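Non-structural protein 5 (PDB 2WA2) binds S-adenosylmethionine and, as the flaviviral NS5 methyltransferase domain, probably methylates the viral RNA cap at the guanine N7 and ribose 2'-O positions. Local coordinates at residues M34-R39 against S222-H227; G79-G84 against Q103-E108; K110-G115 against T134-V139. The protein carries 4 engineered substitutions. All coordinates share one frame; numbering follows the deposited sequence.

Contact 1: residues M34-R39 against S222-H227; sequences MAYRRR and SRNSTH
The carboxamide of N224 reaches the C-terminal end of helix 30-38, and its ND2 donates to two backbone carbonyls at once. One bond runs from N224 ND2 to Y36 O (2.8 Å), nearly in line with that carbonyl; the other, from the same ND2, meets R39 O at 2.7 Å on a lone pair. Both acceptors lie close to the amide plane, which fixes the rotation of the group, while OD1 accepts from R253. The backbone N of N224 adds a third bond, to R37 O (2.8 Å). Behind the amide, N224 CB sits over one face of the Y36 ring in a CH-pi contact, 3.8 Å from the ring centroid, with ring and amide planes 40° apart. R37 and R223 run side by side, pointing the same way; R37 NH2 stands over the centre of the R223 guanidinium, 3.0 Å from R223 NH1, a close pair of like charges. R37 CB rests on S225 OG. The contact ties helix 30-38 to the loop between strands 215-217 and 229-232, and helix 239-254 packs against both: Y36 OH bonds to L250 O and R39 NH1 to R253 O, and from the loop N224 touches L250.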
loop_
_atom_site.group_PDB
_atom_site.type_symbol
_atom_site.label_atom_id
_atom_site.label_comp_id
_atom_site.label_asym_id
_atom_site.label_seq_id
_atom_site.Cartn_x
_atom_site.Cartn_y
_atom_site.Cartn_z
ATOM N N MET A 34 -17.796 -7.829 11.092
ATOM C CA MET A 34 -17.993 -6.374 11.196
ATOM C C MET A 34 -17.492 -5.813 12.534
ATOM O O MET A 34 -16.855 -4.759 12.563
ATOM C CB MET A 34 -19.453 -5.975 10.879
ATOM C CG MET A 34 -19.844 -6.151 9.378
ATOM S SD MET A 34 -18.854 -5.079 8.294
ATOM C CE MET A 34 -18.599 -6.005 6.791
ATOM N N ALA A 35 -17.770 -6.517 13.631
ATOM C CA ALA A 35 -17.267 -6.160 14.960
ATOM C C ALA A 35 -15.739 -6.300 15.013
ATOM O O ALA A 35 -15.054 -5.443 15.549
ATOM C CB ALA A 35 -17.897 -7.053 16.020
ATOM N N TYR A 36 -15.206 -7.395 14.468
ATOM C CA TYR A 36 -13.765 -7.640 14.562
ATOM C C TYR A 36 -12.941 -6.559 13.841
ATOM O O TYR A 36 -11.903 -6.080 14.342
ATOM C CB TYR A 36 -13.394 -9.024 13.994
ATOM C CG TYR A 36 -11.886 -9.192 13.829
ATOM C CD1 TYR A 36 -11.058 -9.171 14.927
ATOM C CD2 TYR A 36 -11.310 -9.380 12.572
ATOM C CE1 TYR A 36 -9.688 -9.311 14.793
ATOM C CE2 TYR A 36 -9.940 -9.538 12.418
ATOM C CZ TYR A 36 -9.136 -9.497 13.541
ATOM O OH TYR A 36 -7.789 -9.649 13.472
ATOM N N ARG A 37 -13.407 -6.184 12.658
ATOM C CA ARG A 37 -12.587 -5.398 11.761
ATOM C C ARG A 37 -12.261 -4.001 12.272
ATOM O O ARG A 37 -11.235 -3.472 11.901
ATOM C CB ARG A 37 -13.200 -5.348 10.363
ATOM C CG ARG A 37 -14.286 -4.319 10.226
ATOM C CD ARG A 37 -15.213 -4.705 9.148
ATOM N NE ARG A 37 -14.915 -4.076 7.881
ATOM C CZ ARG A 37 -15.719 -3.198 7.288
ATOM N NH1 ARG A 37 -16.859 -2.815 7.871
ATOM N NH2 ARG A 37 -15.385 -2.692 6.116
ATOM N N ARG A 38 -13.149 -3.420 13.089
ATOM C CA ARG A 38 -12.970 -2.084 13.687
ATOM C C ARG A 38 -12.406 -2.076 15.111
ATOM O O ARG A 38 -12.153 -1.003 15.653
ATOM C CB ARG A 38 -14.313 -1.324 13.711
ATOM C CG ARG A 38 -15.439 -2.141 14.345
ATOM C CD ARG A 38 -16.473 -1.331 15.133
ATOM N NE ARG A 38 -17.080 -2.209 16.148
ATOM C CZ ARG A 38 -18.323 -2.705 16.096
ATOM N NH1 ARG A 38 -19.141 -2.379 15.093
ATOM N NH2 ARG A 38 -18.763 -3.518 17.061
ATOM N N ARG A 39 -12.228 -3.245 15.720
ATOM C CA ARG A 39 -11.780 -3.352 17.113
ATOM C C ARG A 39 -10.403 -2.715 17.329
ATOM O O ARG A 39 -9.399 -3.185 16.794
ATOM C CB ARG A 39 -11.787 -4.821 17.556
ATOM C CG ARG A 39 -11.924 -5.060 19.059
ATOM C CD ARG A 39 -12.126 -6.566 19.345
ATOM N NE ARG A 39 -13.466 -7.027 18.945
ATOM C CZ ARG A 39 -13.767 -8.272 18.558
ATOM N NH1 ARG A 39 -12.828 -9.219 18.506
ATOM N NH2 ARG A 39 -15.021 -8.575 18.210
ATOM N N SER A 222 -5.461 0.997 9.402
ATOM C CA SER A 222 -5.905 -0.188 8.642
ATOM C C SER A 222 -6.845 -1.026 9.499
ATOM O O SER A 222 -6.607 -1.198 10.697
ATOM C CB SER A 222 -4.727 -1.057 8.220
ATOM O OG SER A 222 -3.935 -0.408 7.252
ATOM N N ARG A 223 -7.870 -1.596 8.861
ATOM C CA ARG A 223 -8.838 -2.444 9.569
ATOM C C ARG A 223 -8.239 -3.807 9.916
ATOM O O ARG A 223 -7.303 -4.282 9.265
ATOM C CB ARG A 223 -10.100 -2.629 8.741
ATOM C CG ARG A 223 -10.899 -1.347 8.500
ATOM C CD ARG A 223 -12.256 -1.765 7.955
ATOM N NE ARG A 223 -13.076 -0.641 7.528
ATOM C CZ ARG A 223 -13.373 -0.373 6.259
ATOM N NH1 ARG A 223 -12.922 -1.149 5.279
ATOM N NH2 ARG A 223 -14.129 0.681 5.971
ATOM N N ASN A 224 -8.794 -4.455 10.929
ATOM C CA ASN A 224 -8.218 -5.725 11.363
ATOM C C ASN A 224 -8.462 -6.836 10.346
ATOM O O ASN A 224 -7.793 -7.861 10.380
ATOM C CB ASN A 224 -8.768 -6.152 12.716
ATOM C CG ASN A 224 -8.429 -5.166 13.847
ATOM O OD1 ASN A 224 -7.337 -4.596 13.899
ATOM N ND2 ASN A 224 -9.384 -4.977 14.759
ATOM N N SER A 225 -9.410 -6.601 9.434
ATOM C CA SER A 225 -9.739 -7.559 8.363
ATOM C C SER A 225 -8.763 -7.542 7.180
ATOM O O SER A 225 -8.961 -8.260 6.190
ATOM C CB SER A 225 -11.159 -7.245 7.857
ATOM O OG SER A 225 -11.237 -5.848 7.630
ATOM N N THR A 226 -7.716 -6.701 7.259
ATOM C CA THR A 226 -6.645 -6.770 6.269
ATOM C C THR A 226 -5.299 -6.775 6.993
ATOM O O THR A 226 -5.152 -6.062 7.970
ATOM C CB THR A 226 -6.686 -5.583 5.267
ATOM O OG1 THR A 226 -5.531 -5.639 4.434
ATOM C CG2 THR A 226 -6.743 -4.205 5.988
ATOM N N HIS A 227 -4.358 -7.570 6.492
ATOM C CA HIS A 227 -3.002 -7.626 7.030
ATOM C C HIS A 227 -2.103 -6.676 6.232
ATOM O O HIS A 227 -0.879 -6.766 6.347
ATOM C CB HIS A 227 -2.487 -9.051 6.909
ATOM C CG HIS A 227 -1.484 -9.444 7.956
ATOM N ND1 HIS A 227 -0.263 -8.816 8.099
ATOM C CD2 HIS A 227 -1.506 -10.449 8.867
ATOM C CE1 HIS A 227 0.418 -9.406 9.071
ATOM N NE2 HIS A 227 -0.310 -10.406 9.546
#

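Contact 2: residues G79-G84 against Q103-E108; sequences GVELKG and QPNVRE
The side chains of E81 and N105 cross at about a right angle, with the carboxylate and amide planes 46° apart. E81 OE2 comes within 3.0 Å of N105 ND2, but the angle is too poor for a hydrogen bond. The amide instead uses ND2 to donate to a water at 3.0 Å. That water also accepts from the backbone N of N105 and donates to L82 O (2.8 Å), so a single water joins the main chain of L82 to both the backbone and the side chain of N105. E81 reaches this place because its CG is anti to the backbone N (chi1 178°) and the chain then bends at chi2, bringing the carboxylate up beside N105.

Next to these polar groups the touching is aliphatic. N105 CB packs against K83 CB at 3.8 Å, and V106 CG2 lies on L82 CB. L82 CD1 reaches Q103 CG, the two side chains slanting past one another. L82 also meets D75 of helix 66-76 and T151 and L153 of strand 151-154.

G84 carries the backbone link. Its N donates to N105 O at 2.8 Å, and its O receives R107 N (2.8 Å) and the longer E108 N (3.3 Å), both from the same face of the carbonyl plane. The positive phi of G84 (61°) is a conformation that glycine adopts readily. K83 O is held from outside by T151 OG1, and E108 OE2 by T85 OG1.

G84 and V106 form a parallel bridge just where strands 86-89 and 106-112 begin to run together, with helix 95-101 between them in the sequence. This is the start of a beta-alpha-beta unit of the Rossmann-like methyltransferase fold.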
loop_
_atom_site.group_PDB
_atom_site.type_symbol
_atom_site.label_atom_id
_atom_site.label_comp_id
_atom_site.label_asym_id
_atom_site.label_seq_id
_atom_site.Cartn_x
_atom_site.Cartn_y
_atom_site.Cartn_z
ATOM N N GLY A 79 7.310 8.405 6.891
ATOM C CA GLY A 79 7.389 7.186 6.091
ATOM C C GLY A 79 7.787 7.430 4.657
ATOM O O GLY A 79 8.403 6.582 4.019
ATOM N N VAL A 80 7.447 8.603 4.136
ATOM C CA VAL A 80 7.716 8.909 2.726
ATOM C C VAL A 80 7.787 10.408 2.492
ATOM O O VAL A 80 6.893 11.148 2.916
ATOM C CB VAL A 80 6.631 8.269 1.766
ATOM C CG1 VAL A 80 5.217 8.820 2.065
ATOM C CG2 VAL A 80 7.007 8.475 0.294
ATOM N N GLU A 81 8.842 10.840 1.805
ATOM C CA GLU A 81 8.987 12.235 1.400
ATOM C C GLU A 81 8.263 12.446 0.074
ATOM O O GLU A 81 8.684 11.943 -0.961
ATOM C CB GLU A 81 10.472 12.619 1.299
ATOM C CG GLU A 81 10.730 14.087 0.809
ATOM C CD GLU A 81 10.288 15.189 1.814
ATOM O OE1 GLU A 81 10.073 14.910 3.033
ATOM O OE2 GLU A 81 10.174 16.355 1.360
ATOM N N LEU A 82 7.160 13.174 0.129
ATOM C CA LEU A 82 6.363 13.439 -1.059
ATOM C C LEU A 82 7.009 14.644 -1.759
ATOM O O LEU A 82 7.026 15.740 -1.219
ATOM C CB LEU A 82 4.891 13.658 -0.663
ATOM C CG LEU A 82 4.160 12.440 -0.064
ATOM C CD1 LEU A 82 2.781 12.797 0.449
ATOM C CD2 LEU A 82 4.079 11.242 -1.024
ATOM N N LYS A 83 7.588 14.431 -2.937
ATOM C CA LYS A 83 8.351 15.509 -3.595
ATOM C C LYS A 83 8.508 15.362 -5.098
ATOM O O LYS A 83 8.499 14.243 -5.643
ATOM C CB LYS A 83 9.749 15.645 -2.956
ATOM C CG LYS A 83 10.662 14.485 -3.252
ATOM C CD LYS A 83 12.100 14.768 -2.861
ATOM C CE LYS A 83 12.867 13.483 -2.681
ATOM N NZ LYS A 83 13.116 12.760 -3.976
ATOM N N GLY A 84 8.684 16.510 -5.767
ATOM C CA GLY A 84 8.974 16.521 -7.205
ATOM C C GLY A 84 7.862 15.884 -8.013
ATOM O O GLY A 84 6.694 16.189 -7.797
ATOM N N GLN A 103 0.816 18.819 -1.160
ATOM C CA GLN A 103 2.063 18.930 -0.375
ATOM C C GLN A 103 3.125 19.868 -0.976
ATOM O O GLN A 103 3.271 19.943 -2.197
ATOM C CB GLN A 103 2.640 17.541 -0.079
ATOM C CG GLN A 103 1.678 16.666 0.709
ATOM C CD GLN A 103 1.254 17.300 2.019
ATOM O OE1 GLN A 103 2.087 17.619 2.863
ATOM N NE2 GLN A 103 -0.050 17.500 2.188
ATOM N N PRO A 104 3.887 20.583 -0.108
ATOM C CA PRO A 104 4.681 21.730 -0.581
ATOM C C PRO A 104 5.804 21.353 -1.549
ATOM O O PRO A 104 6.122 22.139 -2.442
ATOM C CB PRO A 104 5.276 22.301 0.713
ATOM C CG PRO A 104 5.332 21.122 1.648
ATOM C CD PRO A 104 4.064 20.361 1.340
ATOM N N ASN A 105 6.401 20.173 -1.372
ATOM C CA ASN A 105 7.550 19.771 -2.185
ATOM C C ASN A 105 7.168 19.077 -3.499
ATOM O O ASN A 105 8.019 18.841 -4.356
ATOM C CB ASN A 105 8.505 18.880 -1.385
ATOM C CG ASN A 105 8.977 19.526 -0.071
ATOM O OD1 ASN A 105 9.655 20.542 -0.085
ATOM N ND2 ASN A 105 8.637 18.908 1.056
ATOM N N VAL A 106 5.897 18.741 -3.645
ATOM C CA VAL A 106 5.407 18.110 -4.874
ATOM C C VAL A 106 5.203 19.122 -5.994
ATOM O O VAL A 106 4.539 20.143 -5.793
ATOM C CB VAL A 106 4.077 17.382 -4.604
ATOM C CG1 VAL A 106 3.512 16.769 -5.879
ATOM C CG2 VAL A 106 4.314 16.287 -3.554
ATOM N N ARG A 107 5.750 18.795 -7.163
ATOM C CA ARG A 107 5.656 19.627 -8.361
ATOM C C ARG A 107 4.595 19.159 -9.348
ATOM O O ARG A 107 3.940 19.977 -9.981
ATOM C CB ARG A 107 7.015 19.749 -9.035
ATOM C CG ARG A 107 7.925 20.734 -8.286
ATOM C CD ARG A 107 9.242 20.926 -9.019
ATOM N NE ARG A 107 9.232 22.108 -9.894
ATOM C CZ ARG A 107 8.950 22.090 -11.202
ATOM N NH1 ARG A 107 8.630 20.947 -11.814
ATOM N NH2 ARG A 107 8.977 23.226 -11.901
ATOM N N GLU A 108 4.422 17.849 -9.472
ATOM C CA GLU A 108 3.352 17.282 -10.308
ATOM C C GLU A 108 2.991 15.862 -9.865
ATOM O O GLU A 108 3.794 15.173 -9.214
ATOM C CB GLU A 108 3.768 17.272 -11.786
ATOM C CG GLU A 108 4.941 16.375 -12.065
ATOM C CD GLU A 108 5.360 16.372 -13.518
ATOM O OE1 GLU A 108 4.652 16.975 -14.365
ATOM O OE2 GLU A 108 6.412 15.767 -13.814
HETATM O O HOH W 1 5.975 17.783 0.366
#

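Contact 3: residues K110-G115 against T134-V139; sequences KAYTLG and TFKSKV. With SAM (S-adenosylmethionine), chain C.
A111 and F135 lie side by side on the same face of two parallel strands, A111 CB touching the F135 ring obliquely at 3.5 Å from CD1. This is the tight part of the contact: S97 of helix 95-101 meets both residues, and the F135 ring also meets Y98. Between the chains a ladder of backbone bonds runs from A111 N to T134 O (2.9 Å), K136 N to A111 O and T113 N to K136 O. The strands are 106-112 and 133-136, the latter at the edge of the Rossmann-like sheet, and the ends of both turn into the S-adenosylmethionine pocket. There L114 N lies 3.1 Å from N3 of the ligand and V139 O 3.1 Å from its C2, while L114 CG packs over the adenine near C6 and N1. V139 N still bonds to T113 O, at 3.3 Å. The face carrying Y112 and K136 is looser. Y112 CD1 rests on K136 CB at 3.8 Å and only just approaches V139 CG1 (4.4 Å), with K136 itself exposed beside T134. Beyond the strands, exposed K138 bends at chi2 (-71°) to carry its NZ to G115 O (2.9 Å), approaching from above the carbonyl plane; K121 makes a weak second bond to the same oxygen.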
loop_
_atom_site.group_PDB
_atom_site.type_symbol
_atom_site.label_atom_id
_atom_site.label_comp_id
_atom_site.label_asym_id
_atom_site.label_seq_id
_atom_site.Cartn_x
_atom_site.Cartn_y
_atom_site.Cartn_z
ATOM N N LYS A 110 1.433 12.300 -11.503
ATOM C CA LYS A 110 1.028 11.505 -12.614
ATOM C C LYS A 110 0.391 10.230 -12.029
ATOM O O LYS A 110 1.079 9.363 -11.435
ATOM C CB LYS A 110 2.246 11.204 -13.478
ATOM C CG LYS A 110 2.920 12.479 -14.042
ATOM C CD LYS A 110 4.001 12.063 -15.028
ATOM C CE LYS A 110 4.718 13.240 -15.670
ATOM N NZ LYS A 110 5.825 12.713 -16.582
ATOM N N ALA A 111 -0.925 10.145 -12.199
ATOM C CA ALA A 111 -1.785 9.134 -11.582
ATOM C C ALA A 111 -2.358 8.161 -12.638
ATOM O O ALA A 111 -2.790 8.581 -13.718
ATOM C CB ALA A 111 -2.913 9.839 -10.821
ATOM N N TYR A 112 -2.319 6.869 -12.334
ATOM C CA TYR A 112 -2.670 5.817 -13.296
ATOM C C TYR A 112 -3.546 4.758 -12.652
ATOM O O TYR A 112 -3.270 4.318 -11.531
ATOM C CB TYR A 112 -1.386 5.169 -13.866
ATOM C CG TYR A 112 -0.490 6.161 -14.554
ATOM C CD1 TYR A 112 -0.674 6.472 -15.906
ATOM C CD2 TYR A 112 0.522 6.830 -13.846
ATOM C CE1 TYR A 112 0.146 7.416 -16.541
ATOM C CE2 TYR A 112 1.361 7.778 -14.481
ATOM C CZ TYR A 112 1.155 8.059 -15.813
ATOM O OH TYR A 112 1.956 8.982 -16.456
ATOM N N THR A 113 -4.600 4.332 -13.356
ATOM C CA THR A 113 -5.423 3.250 -12.829
ATOM C C THR A 113 -6.163 2.519 -13.954
ATOM O O THR A 113 -6.324 3.060 -15.060
ATOM C CB THR A 113 -6.379 3.781 -11.718
ATOM O OG1 THR A 113 -6.738 2.713 -10.826
ATOM C CG2 THR A 113 -7.602 4.497 -12.300
ATOM N N LEU A 114 -6.561 1.285 -13.685
ATOM C CA LEU A 114 -7.264 0.463 -14.664
ATOM C C LEU A 114 -8.584 1.119 -15.087
ATOM O O LEU A 114 -8.805 1.347 -16.266
ATOM C CB LEU A 114 -7.563 -0.899 -14.080
ATOM C CG LEU A 114 -6.645 -2.080 -14.323
ATOM C CD1 LEU A 114 -7.419 -3.282 -13.830
ATOM C CD2 LEU A 114 -6.280 -2.254 -15.807
ATOM N N GLY A 115 -9.463 1.388 -14.116
ATOM C CA GLY A 115 -10.680 2.160 -14.358
ATOM C C GLY A 115 -11.626 1.435 -15.303
ATOM O O GLY A 115 -12.529 2.046 -15.863
ATOM N N THR A 134 -2.305 14.843 -13.301
ATOM C CA THR A 134 -2.785 14.242 -14.536
ATOM C C THR A 134 -3.266 12.830 -14.233
ATOM O O THR A 134 -2.459 11.954 -13.874
ATOM C CB THR A 134 -1.682 14.163 -15.607
ATOM O OG1 THR A 134 -1.194 15.481 -15.866
ATOM C CG2 THR A 134 -2.235 13.545 -16.892
ATOM N N PHE A 135 -4.578 12.618 -14.363
ATOM C CA PHE A 135 -5.152 11.284 -14.183
ATOM C C PHE A 135 -5.204 10.589 -15.522
ATOM O O PHE A 135 -5.647 11.186 -16.527
ATOM C CB PHE A 135 -6.553 11.351 -13.594
ATOM C CG PHE A 135 -6.579 11.678 -12.139
ATOM C CD1 PHE A 135 -6.229 10.725 -11.199
ATOM C CD2 PHE A 135 -7.010 12.920 -11.701
ATOM C CE1 PHE A 135 -6.270 11.029 -9.817
ATOM C CE2 PHE A 135 -7.054 13.228 -10.357
ATOM C CZ PHE A 135 -6.684 12.270 -9.407
ATOM N N LYS A 136 -4.726 9.353 -15.542
ATOM C CA LYS A 136 -4.913 8.498 -16.688
ATOM C C LYS A 136 -5.557 7.153 -16.324
ATOM O O LYS A 136 -4.931 6.304 -15.692
ATOM C CB LYS A 136 -3.612 8.323 -17.474
ATOM C CG LYS A 136 -3.887 7.907 -18.946
ATOM C CD LYS A 136 -3.273 8.897 -19.962
ATOM C CE LYS A 136 -1.762 8.628 -20.224
ATOM N NZ LYS A 136 -1.381 7.243 -20.742
ATOM N N SER A 137 -6.813 6.974 -16.718
ATOM C CA SER A 137 -7.474 5.679 -16.595
ATOM C C SER A 137 -7.161 4.812 -17.809
ATOM O O SER A 137 -6.478 5.252 -18.755
ATOM C CB SER A 137 -8.994 5.827 -16.401
ATOM O OG SER A 137 -9.241 6.630 -15.261
ATOM N N LYS A 138 -7.639 3.579 -17.768
ATOM C CA LYS A 138 -7.446 2.607 -18.824
ATOM C C LYS A 138 -5.966 2.335 -19.086
ATOM O O LYS A 138 -5.503 2.335 -20.237
ATOM C CB LYS A 138 -8.176 3.058 -20.114
ATOM C CG LYS A 138 -9.548 3.622 -19.843
ATOM C CD LYS A 138 -10.511 2.578 -19.423
ATOM C CE LYS A 138 -11.930 3.196 -19.329
ATOM N NZ LYS A 138 -12.833 2.199 -18.697
ATOM N N VAL A 139 -5.235 2.087 -17.997
ATOM C CA VAL A 139 -3.819 1.722 -18.039
ATOM C C VAL A 139 -3.591 0.601 -17.031
ATOM O O VAL A 139 -4.027 0.708 -15.855
ATOM C CB VAL A 139 -2.883 2.940 -17.672
ATOM C CG1 VAL A 139 -1.458 2.488 -17.539
ATOM C CG2 VAL A 139 -2.950 4.016 -18.747
HETATM N N SAM C . -4.880 4.973 -3.061
HETATM C CA SAM C . -6.299 4.826 -3.527
HETATM C C SAM C . -7.136 6.026 -3.073
HETATM O O SAM C . -6.680 6.784 -2.209
HETATM O OXT SAM C . -8.272 6.269 -3.521
HETATM C CB SAM C . -6.907 3.535 -2.979
HETATM C CG SAM C . -6.334 2.271 -3.608
HETATM S SD SAM C . -7.240 1.957 -5.133
HETATM C CE SAM C . -8.622 0.994 -4.440
HETATM C "C5'" SAM C . -6.329 0.581 -5.864
HETATM C "C4'" SAM C . -6.622 0.633 -7.363
HETATM O "O4'" SAM C . -5.644 -0.034 -8.119
HETATM C "C3'" SAM C . -7.946 -0.047 -7.702
HETATM O "O3'" SAM C . -8.863 0.968 -8.026
HETATM C "C2'" SAM C . -7.660 -0.914 -8.916
HETATM O "O2'" SAM C . -8.608 -0.656 -9.922
HETATM C "C1'" SAM C . -6.265 -0.433 -9.325
HETATM N N9 SAM C . -5.482 -1.460 -10.004
HETATM C C8 SAM C . -5.384 -2.787 -9.656
HETATM N N7 SAM C . -4.558 -3.398 -10.512
HETATM C C5 SAM C . -4.145 -2.460 -11.409
HETATM C C6 SAM C . -3.292 -2.531 -12.512
HETATM N N6 SAM C . -2.725 -3.664 -12.887
HETATM N N1 SAM C . -3.035 -1.374 -13.223
HETATM C C2 SAM C . -3.619 -0.185 -12.876
HETATM N N3 SAM C . -4.468 -0.092 -11.791
HETATM C C4 SAM C . -4.716 -1.241 -11.090
#

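Contacts 2 and 3 belong to the same half of the central sheet and follow one another along strand 106-112: contact 2 holds its beginning beside the approach to strand 86-89, contact 3 its end beside strand 133-136. Their centres are about 19 Å apart, and only contact 3 reaches the S-adenosylmethionine pocket. Contact 1 lies well away, its centre about 30 Å from that of contact 2 and about 29 Å from that of contact 3. Both other contacts fall between its two segments in the sequence. Contact 3 thus contributes T113, L114 and V139 to the cofactor pocket, contact 2 joins the starts of two neighbouring strands, and contact 1 joins helix 30-38, the second helix of the modelled chain, to the loop before strand 229-232.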